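Local atomic coordinates of putative tetR-family transcriptional regulator (Streptomyces coelicolor, PDB entry 3FIW), a protein that probably binds cis-regulatory DNA through an N-terminal helix-turn-helix and acts as a transcriptional repressor. Residues R105-T110 against R159-C164; T74-A79 against A118-G123; P90-D95 against M137-A142. One frame throughout, in Å; residues are numbered along the deposited sequence.

Contact 1: R105-T110 against R159-C164; sequences RSFRRT and RFTVGC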
loop_
_atom_site.group_PDB
_atom_site.type_symbol
_atom_site.label_atom_id
_atom_site.label_comp_id
_atom_site.label_asym_id
_atom_site.label_seq_id
_atom_site.Cartn_x
_atom_site.Cartn_y
_atom_site.Cartn_z
ATOM N N ARG A 105 -8.107 4.231 -12.098
ATOM C CA ARG A 105 -7.842 5.690 -12.059
ATOM C C ARG A 105 -8.806 6.409 -11.121
ATOM O O ARG A 105 -8.415 7.297 -10.368
ATOM C CB ARG A 105 -7.856 6.337 -13.435
ATOM C CG ARG A 105 -6.712 5.913 -14.386
ATOM C CD ARG A 105 -7.001 6.385 -15.832
ATOM N NE ARG A 105 -5.923 5.946 -16.686
ATOM C CZ ARG A 105 -6.032 5.506 -17.948
ATOM N NH1 ARG A 105 -7.214 5.428 -18.544
ATOM N NH2 ARG A 105 -4.920 5.122 -18.616
ATOM N N SER A 106 -10.059 6.008 -11.119
ATOM C CA SER A 106 -11.002 6.594 -10.164
ATOM C C SER A 106 -10.606 6.327 -8.704
ATOM O O SER A 106 -10.665 7.231 -7.850
ATOM C CB SER A 106 -12.446 6.130 -10.412
ATOM O OG SER A 106 -13.315 6.780 -9.472
ATOM N N PHE A 107 -10.279 5.069 -8.417
ATOM C CA PHE A 107 -9.915 4.648 -7.077
ATOM C C PHE A 107 -8.704 5.439 -6.559
ATOM O O PHE A 107 -8.722 5.912 -5.409
ATOM C CB PHE A 107 -9.601 3.160 -7.076
ATOM C CG PHE A 107 -9.374 2.586 -5.697
ATOM C CD1 PHE A 107 -10.312 2.765 -4.676
ATOM C CD2 PHE A 107 -8.213 1.844 -5.421
ATOM C CE1 PHE A 107 -10.079 2.176 -3.415
ATOM C CE2 PHE A 107 -7.981 1.285 -4.202
ATOM C CZ PHE A 107 -8.913 1.444 -3.192
ATOM N N ARG A 108 -7.656 5.513 -7.392
ATOM C CA ARG A 108 -6.504 6.350 -7.140
ATOM C C ARG A 108 -6.887 7.800 -6.825
ATOM O O ARG A 108 -6.491 8.359 -5.824
ATOM C CB ARG A 108 -5.552 6.308 -8.330
ATOM C CG ARG A 108 -4.271 7.138 -8.044
ATOM C CD ARG A 108 -3.128 6.747 -8.918
ATOM N NE ARG A 108 -2.005 7.685 -8.809
ATOM C CZ ARG A 108 -1.865 8.823 -9.494
ATOM N NH1 ARG A 108 -2.769 9.206 -10.390
ATOM N NH2 ARG A 108 -0.785 9.575 -9.291
ATOM N N ARG A 109 -7.626 8.422 -7.729
ATOM C CA ARG A 109 -8.067 9.794 -7.590
ATOM C C ARG A 109 -8.793 9.964 -6.226
ATOM O O ARG A 109 -8.551 10.926 -5.481
ATOM C CB ARG A 109 -8.975 10.156 -8.778
ATOM C CG ARG A 109 -9.550 11.593 -8.800
ATOM C CD ARG A 109 -10.688 11.748 -9.858
ATOM N NE ARG A 109 -10.189 11.352 -11.172
ATOM C CZ ARG A 109 -10.664 10.345 -11.915
ATOM N NH1 ARG A 109 -11.732 9.636 -11.529
ATOM N NH2 ARG A 109 -10.105 10.097 -13.093
ATOM N N THR A 110 -9.618 8.985 -5.877
ATOM C CA THR A 110 -10.366 9.055 -4.620
ATOM C C THR A 110 -9.427 9.097 -3.428
ATOM O O THR A 110 -9.620 9.948 -2.546
ATOM C CB THR A 110 -11.418 7.961 -4.519
ATOM O OG1 THR A 110 -12.288 8.064 -5.658
ATOM C CG2 THR A 110 -12.290 8.129 -3.292
ATOM N N ARG A 159 -5.011 -3.292 -4.836
ATOM C CA ARG A 159 -3.887 -3.427 -3.905
ATOM C C ARG A 159 -2.663 -2.702 -4.422
ATOM O O ARG A 159 -1.949 -2.022 -3.676
ATOM C CB ARG A 159 -3.604 -4.936 -3.649
ATOM C CG ARG A 159 -4.717 -5.535 -2.804
ATOM C CD ARG A 159 -4.723 -7.007 -2.725
ATOM N NE ARG A 159 -5.862 -7.355 -1.874
ATOM C CZ ARG A 159 -6.300 -8.602 -1.676
ATOM N NH1 ARG A 159 -5.667 -9.615 -2.246
ATOM N NH2 ARG A 159 -7.384 -8.847 -0.929
ATOM N N PHE A 160 -2.420 -2.823 -5.724
ATOM C CA PHE A 160 -1.384 -2.006 -6.350
ATOM C C PHE A 160 -1.613 -0.499 -6.137
ATOM O O PHE A 160 -0.690 0.223 -5.771
ATOM C CB PHE A 160 -1.230 -2.396 -7.835
ATOM C CG PHE A 160 -0.487 -1.373 -8.688
ATOM C CD1 PHE A 160 0.893 -1.263 -8.624
ATOM C CD2 PHE A 160 -1.193 -0.535 -9.565
ATOM C CE1 PHE A 160 1.563 -0.332 -9.400
ATOM C CE2 PHE A 160 -0.517 0.408 -10.336
ATOM C CZ PHE A 160 0.820 0.480 -10.288
ATOM N N THR A 161 -2.834 -0.020 -6.367
ATOM C CA THR A 161 -3.142 1.427 -6.162
ATOM C C THR A 161 -2.918 1.899 -4.721
ATOM O O THR A 161 -2.336 3.005 -4.465
ATOM C CB THR A 161 -4.571 1.782 -6.592
ATOM O OG1 THR A 161 -4.875 1.233 -7.901
ATOM C CG2 THR A 161 -4.819 3.279 -6.543
ATOM N N VAL A 162 -3.313 1.077 -3.753
ATOM C CA VAL A 162 -3.040 1.430 -2.346
ATOM C C VAL A 162 -1.543 1.634 -2.121
ATOM O O VAL A 162 -1.088 2.659 -1.602
ATOM C CB VAL A 162 -3.697 0.406 -1.376
ATOM C CG1 VAL A 162 -3.282 0.641 0.119
ATOM C CG2 VAL A 162 -5.158 0.568 -1.475
ATOM N N GLY A 163 -0.758 0.672 -2.560
ATOM C CA GLY A 163 0.666 0.758 -2.391
ATOM C C GLY A 163 1.231 1.947 -3.125
ATOM O O GLY A 163 2.116 2.636 -2.593
ATOM N N CYS A 164 0.750 2.205 -4.349
ATOM C CA CYS A 164 1.205 3.415 -5.085
ATOM C C CYS A 164 0.933 4.712 -4.337
ATOM O O CYS A 164 1.852 5.577 -4.154
ATOM C CB CYS A 164 0.515 3.487 -6.439
ATOM S SG CYS A 164 1.141 2.348 -7.666
#
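The methyl CG2 of Thr-161 lies against the backbone of the facing helix at Arg-108, 3.6 Å from Arg-108 CA and crossing the first part of that side chain at about a right angle. The same threonine offers its CB to the edge of the Phe-107 ring, 3.8 Å from Phe-107 CD2, and so packs on two adjacent residues, by CG2 on Arg-108 and by CB on Phe-107. In Thr-161 the methyl stands anti to the backbone N and OG1 beside it (chi1 -48°), which sends the carbon toward helix 96-112 while the hydroxyl turns back to Ala-157 O in its own helix; the buried oxygen is satisfied without a partner across the interface. Val-162 adds a second, looser touch, its CG2 meeting Phe-107 CE2 at 4.0 Å. Arg-108 contributes only aliphatic carbon here: its chain runs on, extended, to a salt bridge between NH2 and Glu-168. The second subunit closes over this region, with Phe-193 of that subunit packing on both Arg-108 and Thr-161. The two short segments run in nearly the same direction, at 32° with axes 9.8 Å apart, and the side chains of Thr-161, Phe-107 and Val-162 lie between them. Such side-by-side packing of long helices, partly covered by a partner subunit, is typical of the all-helical C-terminal domain of TetR-family regulators.

Contact 2: T74-A79 against A118-G123; sequences TAMAQA and ARLHAG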
loop_
_atom_site.group_PDB
_atom_site.type_symbol
_atom_site.label_atom_id
_atom_site.label_comp_id
_atom_site.label_asym_id
_atom_site.label_seq_id
_atom_site.Cartn_x
_atom_site.Cartn_y
_atom_site.Cartn_z
ATOM N N THR A 74 -13.119 5.097 11.054
ATOM C CA THR A 74 -13.917 4.169 10.248
ATOM C C THR A 74 -14.911 4.957 9.446
ATOM O O THR A 74 -15.024 4.745 8.263
ATOM C CB THR A 74 -14.640 3.125 11.156
ATOM O OG1 THR A 74 -13.654 2.354 11.828
ATOM C CG2 THR A 74 -15.561 2.135 10.395
ATOM N N ALA A 75 -15.642 5.852 10.111
ATOM C CA ALA A 75 -16.565 6.776 9.487
ATOM C C ALA A 75 -15.929 7.695 8.464
ATOM O O ALA A 75 -16.537 7.933 7.430
ATOM C CB ALA A 75 -17.312 7.611 10.534
HETATM N N MSE A 76 -14.754 8.255 8.778
HETATM C CA MSE A 76 -14.044 9.094 7.828
HETATM C C MSE A 76 -13.642 8.283 6.589
HETATM O O MSE A 76 -13.790 8.762 5.470
HETATM C CB MSE A 76 -12.815 9.716 8.490
HETATM C CG MSE A 76 -13.121 10.823 9.512
HETATM SE SE MSE A 76 -11.615 11.186 10.620
HETATM C CE MSE A 76 -10.336 11.755 9.239
ATOM N N ALA A 77 -13.173 7.041 6.794
ATOM C CA ALA A 77 -12.681 6.194 5.699
ATOM C C ALA A 77 -13.824 5.825 4.723
ATOM O O ALA A 77 -13.621 5.811 3.500
ATOM C CB ALA A 77 -12.003 4.933 6.249
ATOM N N GLN A 78 -15.005 5.547 5.288
ATOM C CA GLN A 78 -16.154 5.201 4.520
ATOM C C GLN A 78 -16.629 6.405 3.699
ATOM O O GLN A 78 -16.863 6.268 2.494
ATOM C CB GLN A 78 -17.281 4.655 5.413
ATOM C CG GLN A 78 -18.474 4.065 4.589
ATOM C CD GLN A 78 -18.125 2.690 3.981
ATOM O OE1 GLN A 78 -17.453 1.883 4.618
ATOM N NE2 GLN A 78 -18.579 2.425 2.777
ATOM N N ALA A 79 -16.792 7.571 4.345
ATOM C CA ALA A 79 -17.213 8.825 3.652
ATOM C C ALA A 79 -16.210 9.194 2.549
ATOM O O ALA A 79 -16.581 9.733 1.522
ATOM C CB ALA A 79 -17.328 9.933 4.645
ATOM N N ALA A 118 -4.649 7.389 1.631
ATOM C CA ALA A 118 -4.458 5.924 1.574
ATOM C C ALA A 118 -4.186 5.252 2.930
ATOM O O ALA A 118 -4.657 4.155 3.156
ATOM C CB ALA A 118 -3.448 5.498 0.484
ATOM N N ARG A 119 -3.490 5.933 3.845
ATOM C CA ARG A 119 -3.337 5.474 5.244
ATOM C C ARG A 119 -4.663 5.441 5.972
ATOM O O ARG A 119 -4.921 4.546 6.794
ATOM C CB ARG A 119 -2.340 6.354 6.036
ATOM C CG ARG A 119 -0.877 6.162 5.660
ATOM C CD ARG A 119 -0.008 7.153 6.411
ATOM N NE ARG A 119 -0.328 7.117 7.833
ATOM C CZ ARG A 119 -0.109 8.102 8.705
ATOM N NH1 ARG A 119 -0.455 7.911 9.959
ATOM N NH2 ARG A 119 0.480 9.246 8.358
ATOM N N LEU A 120 -5.513 6.422 5.682
ATOM C CA LEU A 120 -6.855 6.415 6.228
ATOM C C LEU A 120 -7.617 5.188 5.748
ATOM O O LEU A 120 -8.246 4.489 6.552
ATOM C CB LEU A 120 -7.608 7.699 5.836
ATOM C CG LEU A 120 -9.030 7.876 6.377
ATOM C CD1 LEU A 120 -9.072 8.200 7.869
ATOM C CD2 LEU A 120 -9.768 8.950 5.546
ATOM N N HIS A 121 -7.575 4.925 4.441
ATOM C CA HIS A 121 -8.240 3.754 3.887
ATOM C C HIS A 121 -7.732 2.441 4.476
ATOM O O HIS A 121 -8.508 1.655 5.060
ATOM C CB HIS A 121 -8.010 3.743 2.386
ATOM C CG HIS A 121 -8.895 2.801 1.634
ATOM N ND1 HIS A 121 -8.432 1.616 1.088
ATOM C CD2 HIS A 121 -10.202 2.882 1.300
ATOM C CE1 HIS A 121 -9.416 1.019 0.430
ATOM N NE2 HIS A 121 -10.501 1.765 0.547
ATOM N N ALA A 122 -6.425 2.229 4.344
ATOM C CA ALA A 122 -5.753 1.000 4.835
ATOM C C ALA A 122 -6.001 0.766 6.326
ATOM O O ALA A 122 -6.233 -0.371 6.762
ATOM C CB ALA A 122 -4.257 1.013 4.526
ATOM N N GLY A 123 -5.970 1.847 7.094
ATOM C CA GLY A 123 -6.196 1.775 8.529
ATOM C C GLY A 123 -7.592 1.370 9.003
ATOM O O GLY A 123 -7.734 0.753 10.067
#
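Leu-120 turns CG away from its own backbone N (chi1 -178°), and its side chain reaches out from helix 117-123 to spread its two methyls over Met-76 and Ala-77. Met-76, a selenomethionine, has CG beside its own backbone N (chi1 -72°) and turns about the CG-SE bond (chi3 61°), which brings CE round to Leu-120 CD1 at 4.0 Å. CB of Met-76 lies almost as near the same methyl, at 4.1 Å from Leu-120 CD1, and the two side chains cross at about a right angle. The other methyl, Leu-120 CD2, settles on the backbone instead, 4.0 Å from Ala-77 CA. At Ala-77 the backbones come close: its CB sits 3.8 Å from Leu-120 O, and the CA atoms of Ala-77 and His-121 are 5.4 Å apart. All the touching side chains are apolar and buried. Helix 69-79 follows the predicted helix-turn-helix, so this packing joins the DNA-binding part of the chain to the C-terminal domain. Helix 27-41 completes the cluster, with Ala-34 and Leu-35 against Met-76 and Leu-38 against Leu-120, while helix 147-170 packs on Ala-118 through Val-165 and Leu-166.

Contact 3: P90-D95 against M137-A142; sequences PEPGED and MDFLVA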
loop_
_atom_site.group_PDB
_atom_site.type_symbol
_atom_site.label_atom_id
_atom_site.label_comp_id
_atom_site.label_asym_id
_atom_site.label_seq_id
_atom_site.Cartn_x
_atom_site.Cartn_y
_atom_site.Cartn_z
ATOM N N PRO A 90 -20.406 0.583 -15.325
ATOM C CA PRO A 90 -20.150 0.298 -16.725
ATOM C C PRO A 90 -21.419 -0.262 -17.433
ATOM O O PRO A 90 -22.207 -0.963 -16.800
ATOM C CB PRO A 90 -19.034 -0.749 -16.662
ATOM C CG PRO A 90 -19.138 -1.386 -15.308
ATOM C CD PRO A 90 -19.751 -0.378 -14.405
ATOM N N GLU A 91 -21.614 0.072 -18.713
ATOM C CA GLU A 91 -22.720 -0.464 -19.479
ATOM C C GLU A 91 -22.231 -1.402 -20.536
ATOM O O GLU A 91 -21.263 -1.097 -21.222
ATOM C CB GLU A 91 -23.491 0.636 -20.170
ATOM C CG GLU A 91 -24.717 1.082 -19.407
ATOM C CD GLU A 91 -24.880 2.590 -19.452
ATOM O OE1 GLU A 91 -23.872 3.305 -19.711
ATOM O OE2 GLU A 91 -26.012 3.063 -19.214
ATOM N N PRO A 92 -22.903 -2.557 -20.673
ATOM C CA PRO A 92 -22.799 -3.442 -21.836
ATOM C C PRO A 92 -22.562 -2.709 -23.148
ATOM O O PRO A 92 -23.255 -1.726 -23.490
ATOM C CB PRO A 92 -24.179 -4.112 -21.856
ATOM C CG PRO A 92 -24.373 -4.368 -20.420
ATOM C CD PRO A 92 -23.839 -3.133 -19.683
ATOM N N GLY A 93 -21.570 -3.199 -23.874
ATOM C CA GLY A 93 -21.220 -2.568 -25.115
ATOM C C GLY A 93 -20.028 -1.661 -24.925
ATOM O O GLY A 93 -19.325 -1.400 -25.898
ATOM N N GLU A 94 -19.778 -1.157 -23.711
ATOM C CA GLU A 94 -18.609 -0.290 -23.620
ATOM C C GLU A 94 -17.361 -1.120 -23.501
ATOM O O GLU A 94 -17.423 -2.296 -23.114
ATOM C CB GLU A 94 -18.707 0.851 -22.610
ATOM C CG GLU A 94 -18.537 0.485 -21.187
ATOM C CD GLU A 94 -18.596 1.694 -20.290
ATOM O OE1 GLU A 94 -17.535 2.337 -20.074
ATOM O OE2 GLU A 94 -19.695 1.994 -19.791
ATOM N N ASP A 95 -16.259 -0.506 -23.927
ATOM C CA ASP A 95 -14.954 -1.133 -23.974
ATOM C C ASP A 95 -14.558 -1.467 -22.525
ATOM O O ASP A 95 -14.353 -0.562 -21.706
ATOM C CB ASP A 95 -13.951 -0.179 -24.648
ATOM C CG ASP A 95 -12.526 -0.656 -24.532
ATOM O OD1 ASP A 95 -12.325 -1.888 -24.551
ATOM O OD2 ASP A 95 -11.606 0.203 -24.418
HETATM N N MSE A 137 -18.233 -6.559 -11.786
HETATM C CA MSE A 137 -17.793 -7.896 -12.136
HETATM C C MSE A 137 -18.610 -8.512 -13.265
HETATM O O MSE A 137 -18.018 -9.097 -14.169
HETATM C CB MSE A 137 -17.816 -8.812 -10.932
HETATM C CG MSE A 137 -16.841 -9.962 -11.077
HETATM SE SE MSE A 137 -15.006 -9.267 -10.969
HETATM C CE MSE A 137 -14.901 -8.510 -9.141
ATOM N N ASP A 138 -19.951 -8.384 -13.210
ATOM C CA ASP A 138 -20.851 -8.868 -14.270
ATOM C C ASP A 138 -20.526 -8.273 -15.621
ATOM O O ASP A 138 -20.498 -8.984 -16.630
ATOM C CB ASP A 138 -22.317 -8.559 -13.938
ATOM C CG ASP A 138 -22.893 -9.496 -12.876
ATOM O OD1 ASP A 138 -23.957 -9.137 -12.283
ATOM O OD2 ASP A 138 -22.275 -10.582 -12.648
ATOM N N PHE A 139 -20.279 -6.967 -15.643
ATOM C CA PHE A 139 -19.831 -6.290 -16.854
ATOM C C PHE A 139 -18.563 -6.899 -17.463
ATOM O O PHE A 139 -18.483 -7.047 -18.680
ATOM C CB PHE A 139 -19.610 -4.810 -16.568
ATOM C CG PHE A 139 -18.896 -4.097 -17.663
ATOM C CD1 PHE A 139 -19.571 -3.753 -18.850
ATOM C CD2 PHE A 139 -17.539 -3.829 -17.550
ATOM C CE1 PHE A 139 -18.899 -3.091 -19.907
ATOM C CE2 PHE A 139 -16.851 -3.160 -18.561
ATOM C CZ PHE A 139 -17.542 -2.780 -19.759
ATOM N N LEU A 140 -17.574 -7.218 -16.618
ATOM C CA LEU A 140 -16.299 -7.777 -17.073
ATOM C C LEU A 140 -16.521 -9.196 -17.604
ATOM O O LEU A 140 -15.961 -9.596 -18.624
ATOM C CB LEU A 140 -15.246 -7.765 -15.940
ATOM C CG LEU A 140 -14.543 -6.437 -15.601
ATOM C CD1 LEU A 140 -13.672 -6.583 -14.375
ATOM C CD2 LEU A 140 -13.700 -5.943 -16.808
ATOM N N VAL A 141 -17.330 -9.962 -16.897
ATOM C CA VAL A 141 -17.697 -11.311 -17.364
ATOM C C VAL A 141 -18.486 -11.245 -18.679
ATOM O O VAL A 141 -18.167 -11.974 -19.616
ATOM C CB VAL A 141 -18.493 -12.087 -16.296
ATOM C CG1 VAL A 141 -19.021 -13.466 -16.843
ATOM C CG2 VAL A 141 -17.684 -12.239 -14.993
ATOM N N ALA A 142 -19.506 -10.385 -18.759
ATOM C CA ALA A 142 -20.255 -10.229 -20.008
ATOM C C ALA A 142 -19.413 -9.652 -21.162
ATOM O O ALA A 142 -19.794 -9.763 -22.313
ATOM C CB ALA A 142 -21.553 -9.435 -19.802
#
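From Glu-91 to Glu-94 the backbone makes a type II beta turn, closed by Glu-94 N to Glu-91 O, with Gly-93 at a positive phi where a CB would be jammed against the preceding carbonyl. The segment 90-95, in the loop before helix 96-112 of the TetR-like C-terminal domain, borders the ring of Phe-139 from helix 130-142 on one face and along part of its rim. Pro-90 covers the face: its CB stands 3.5 Å from the centroid of the Phe-139 ring, only 12° off the normal, a CH-pi contact over the ring centre. At the rim Glu-94 O lies near the ring plane, 3.4 Å from Phe-139 CZ. The Glu-94 side chain crosses the phenylalanine at about a right angle; its CG, set between its own backbone N and carbonyl carbon, comes within 3.7 Å of Phe-139 CZ. Glu-91 O approaches obliquely, 3.4 Å from Phe-139 CE1. Phe-139 has CG anti to the backbone N (chi1 168°), which carries the ring toward 90-95. Trp-99 packs edge-to-face with the same ring and also touches Pro-90 and Glu-94. If Phe-139 were exchanged for an alanine, Pro-90 would lose its CH-pi partner and a gap is likely to open beside the turn. Glu-94 OE1 ties the loop to Arg-102 of helix 96-112 by a salt bridge, while OE2 bonds within the loop. That last bond is nearly straight, 173° at the hydrogen: Glu-91 N lies 2.9 Å from Glu-94 OE2, meeting it on the anti side and out of the carboxylate plane.

The three contacts illustrate how an all-helical regulator is tied together by pairs of segments that alternate along the chain. Contacts 1 and 2 are neighbours, their centres about 13 Å apart, and they meet directly: the rings of Phe-107 and His-121 pack edge-to-face, with Phe-107 CZ 3.7 Å from His-121 CE1. Packing is thereby continuous from the core beside the second subunit to the junction with the DNA-binding part. Contact 3 stands apart at the surface, its centre about 21 Å from that of contact 1 and 29 Å from that of contact 2. Helix 96-112 still links it to contact 1, since the loop 90-95 leads directly into that helix.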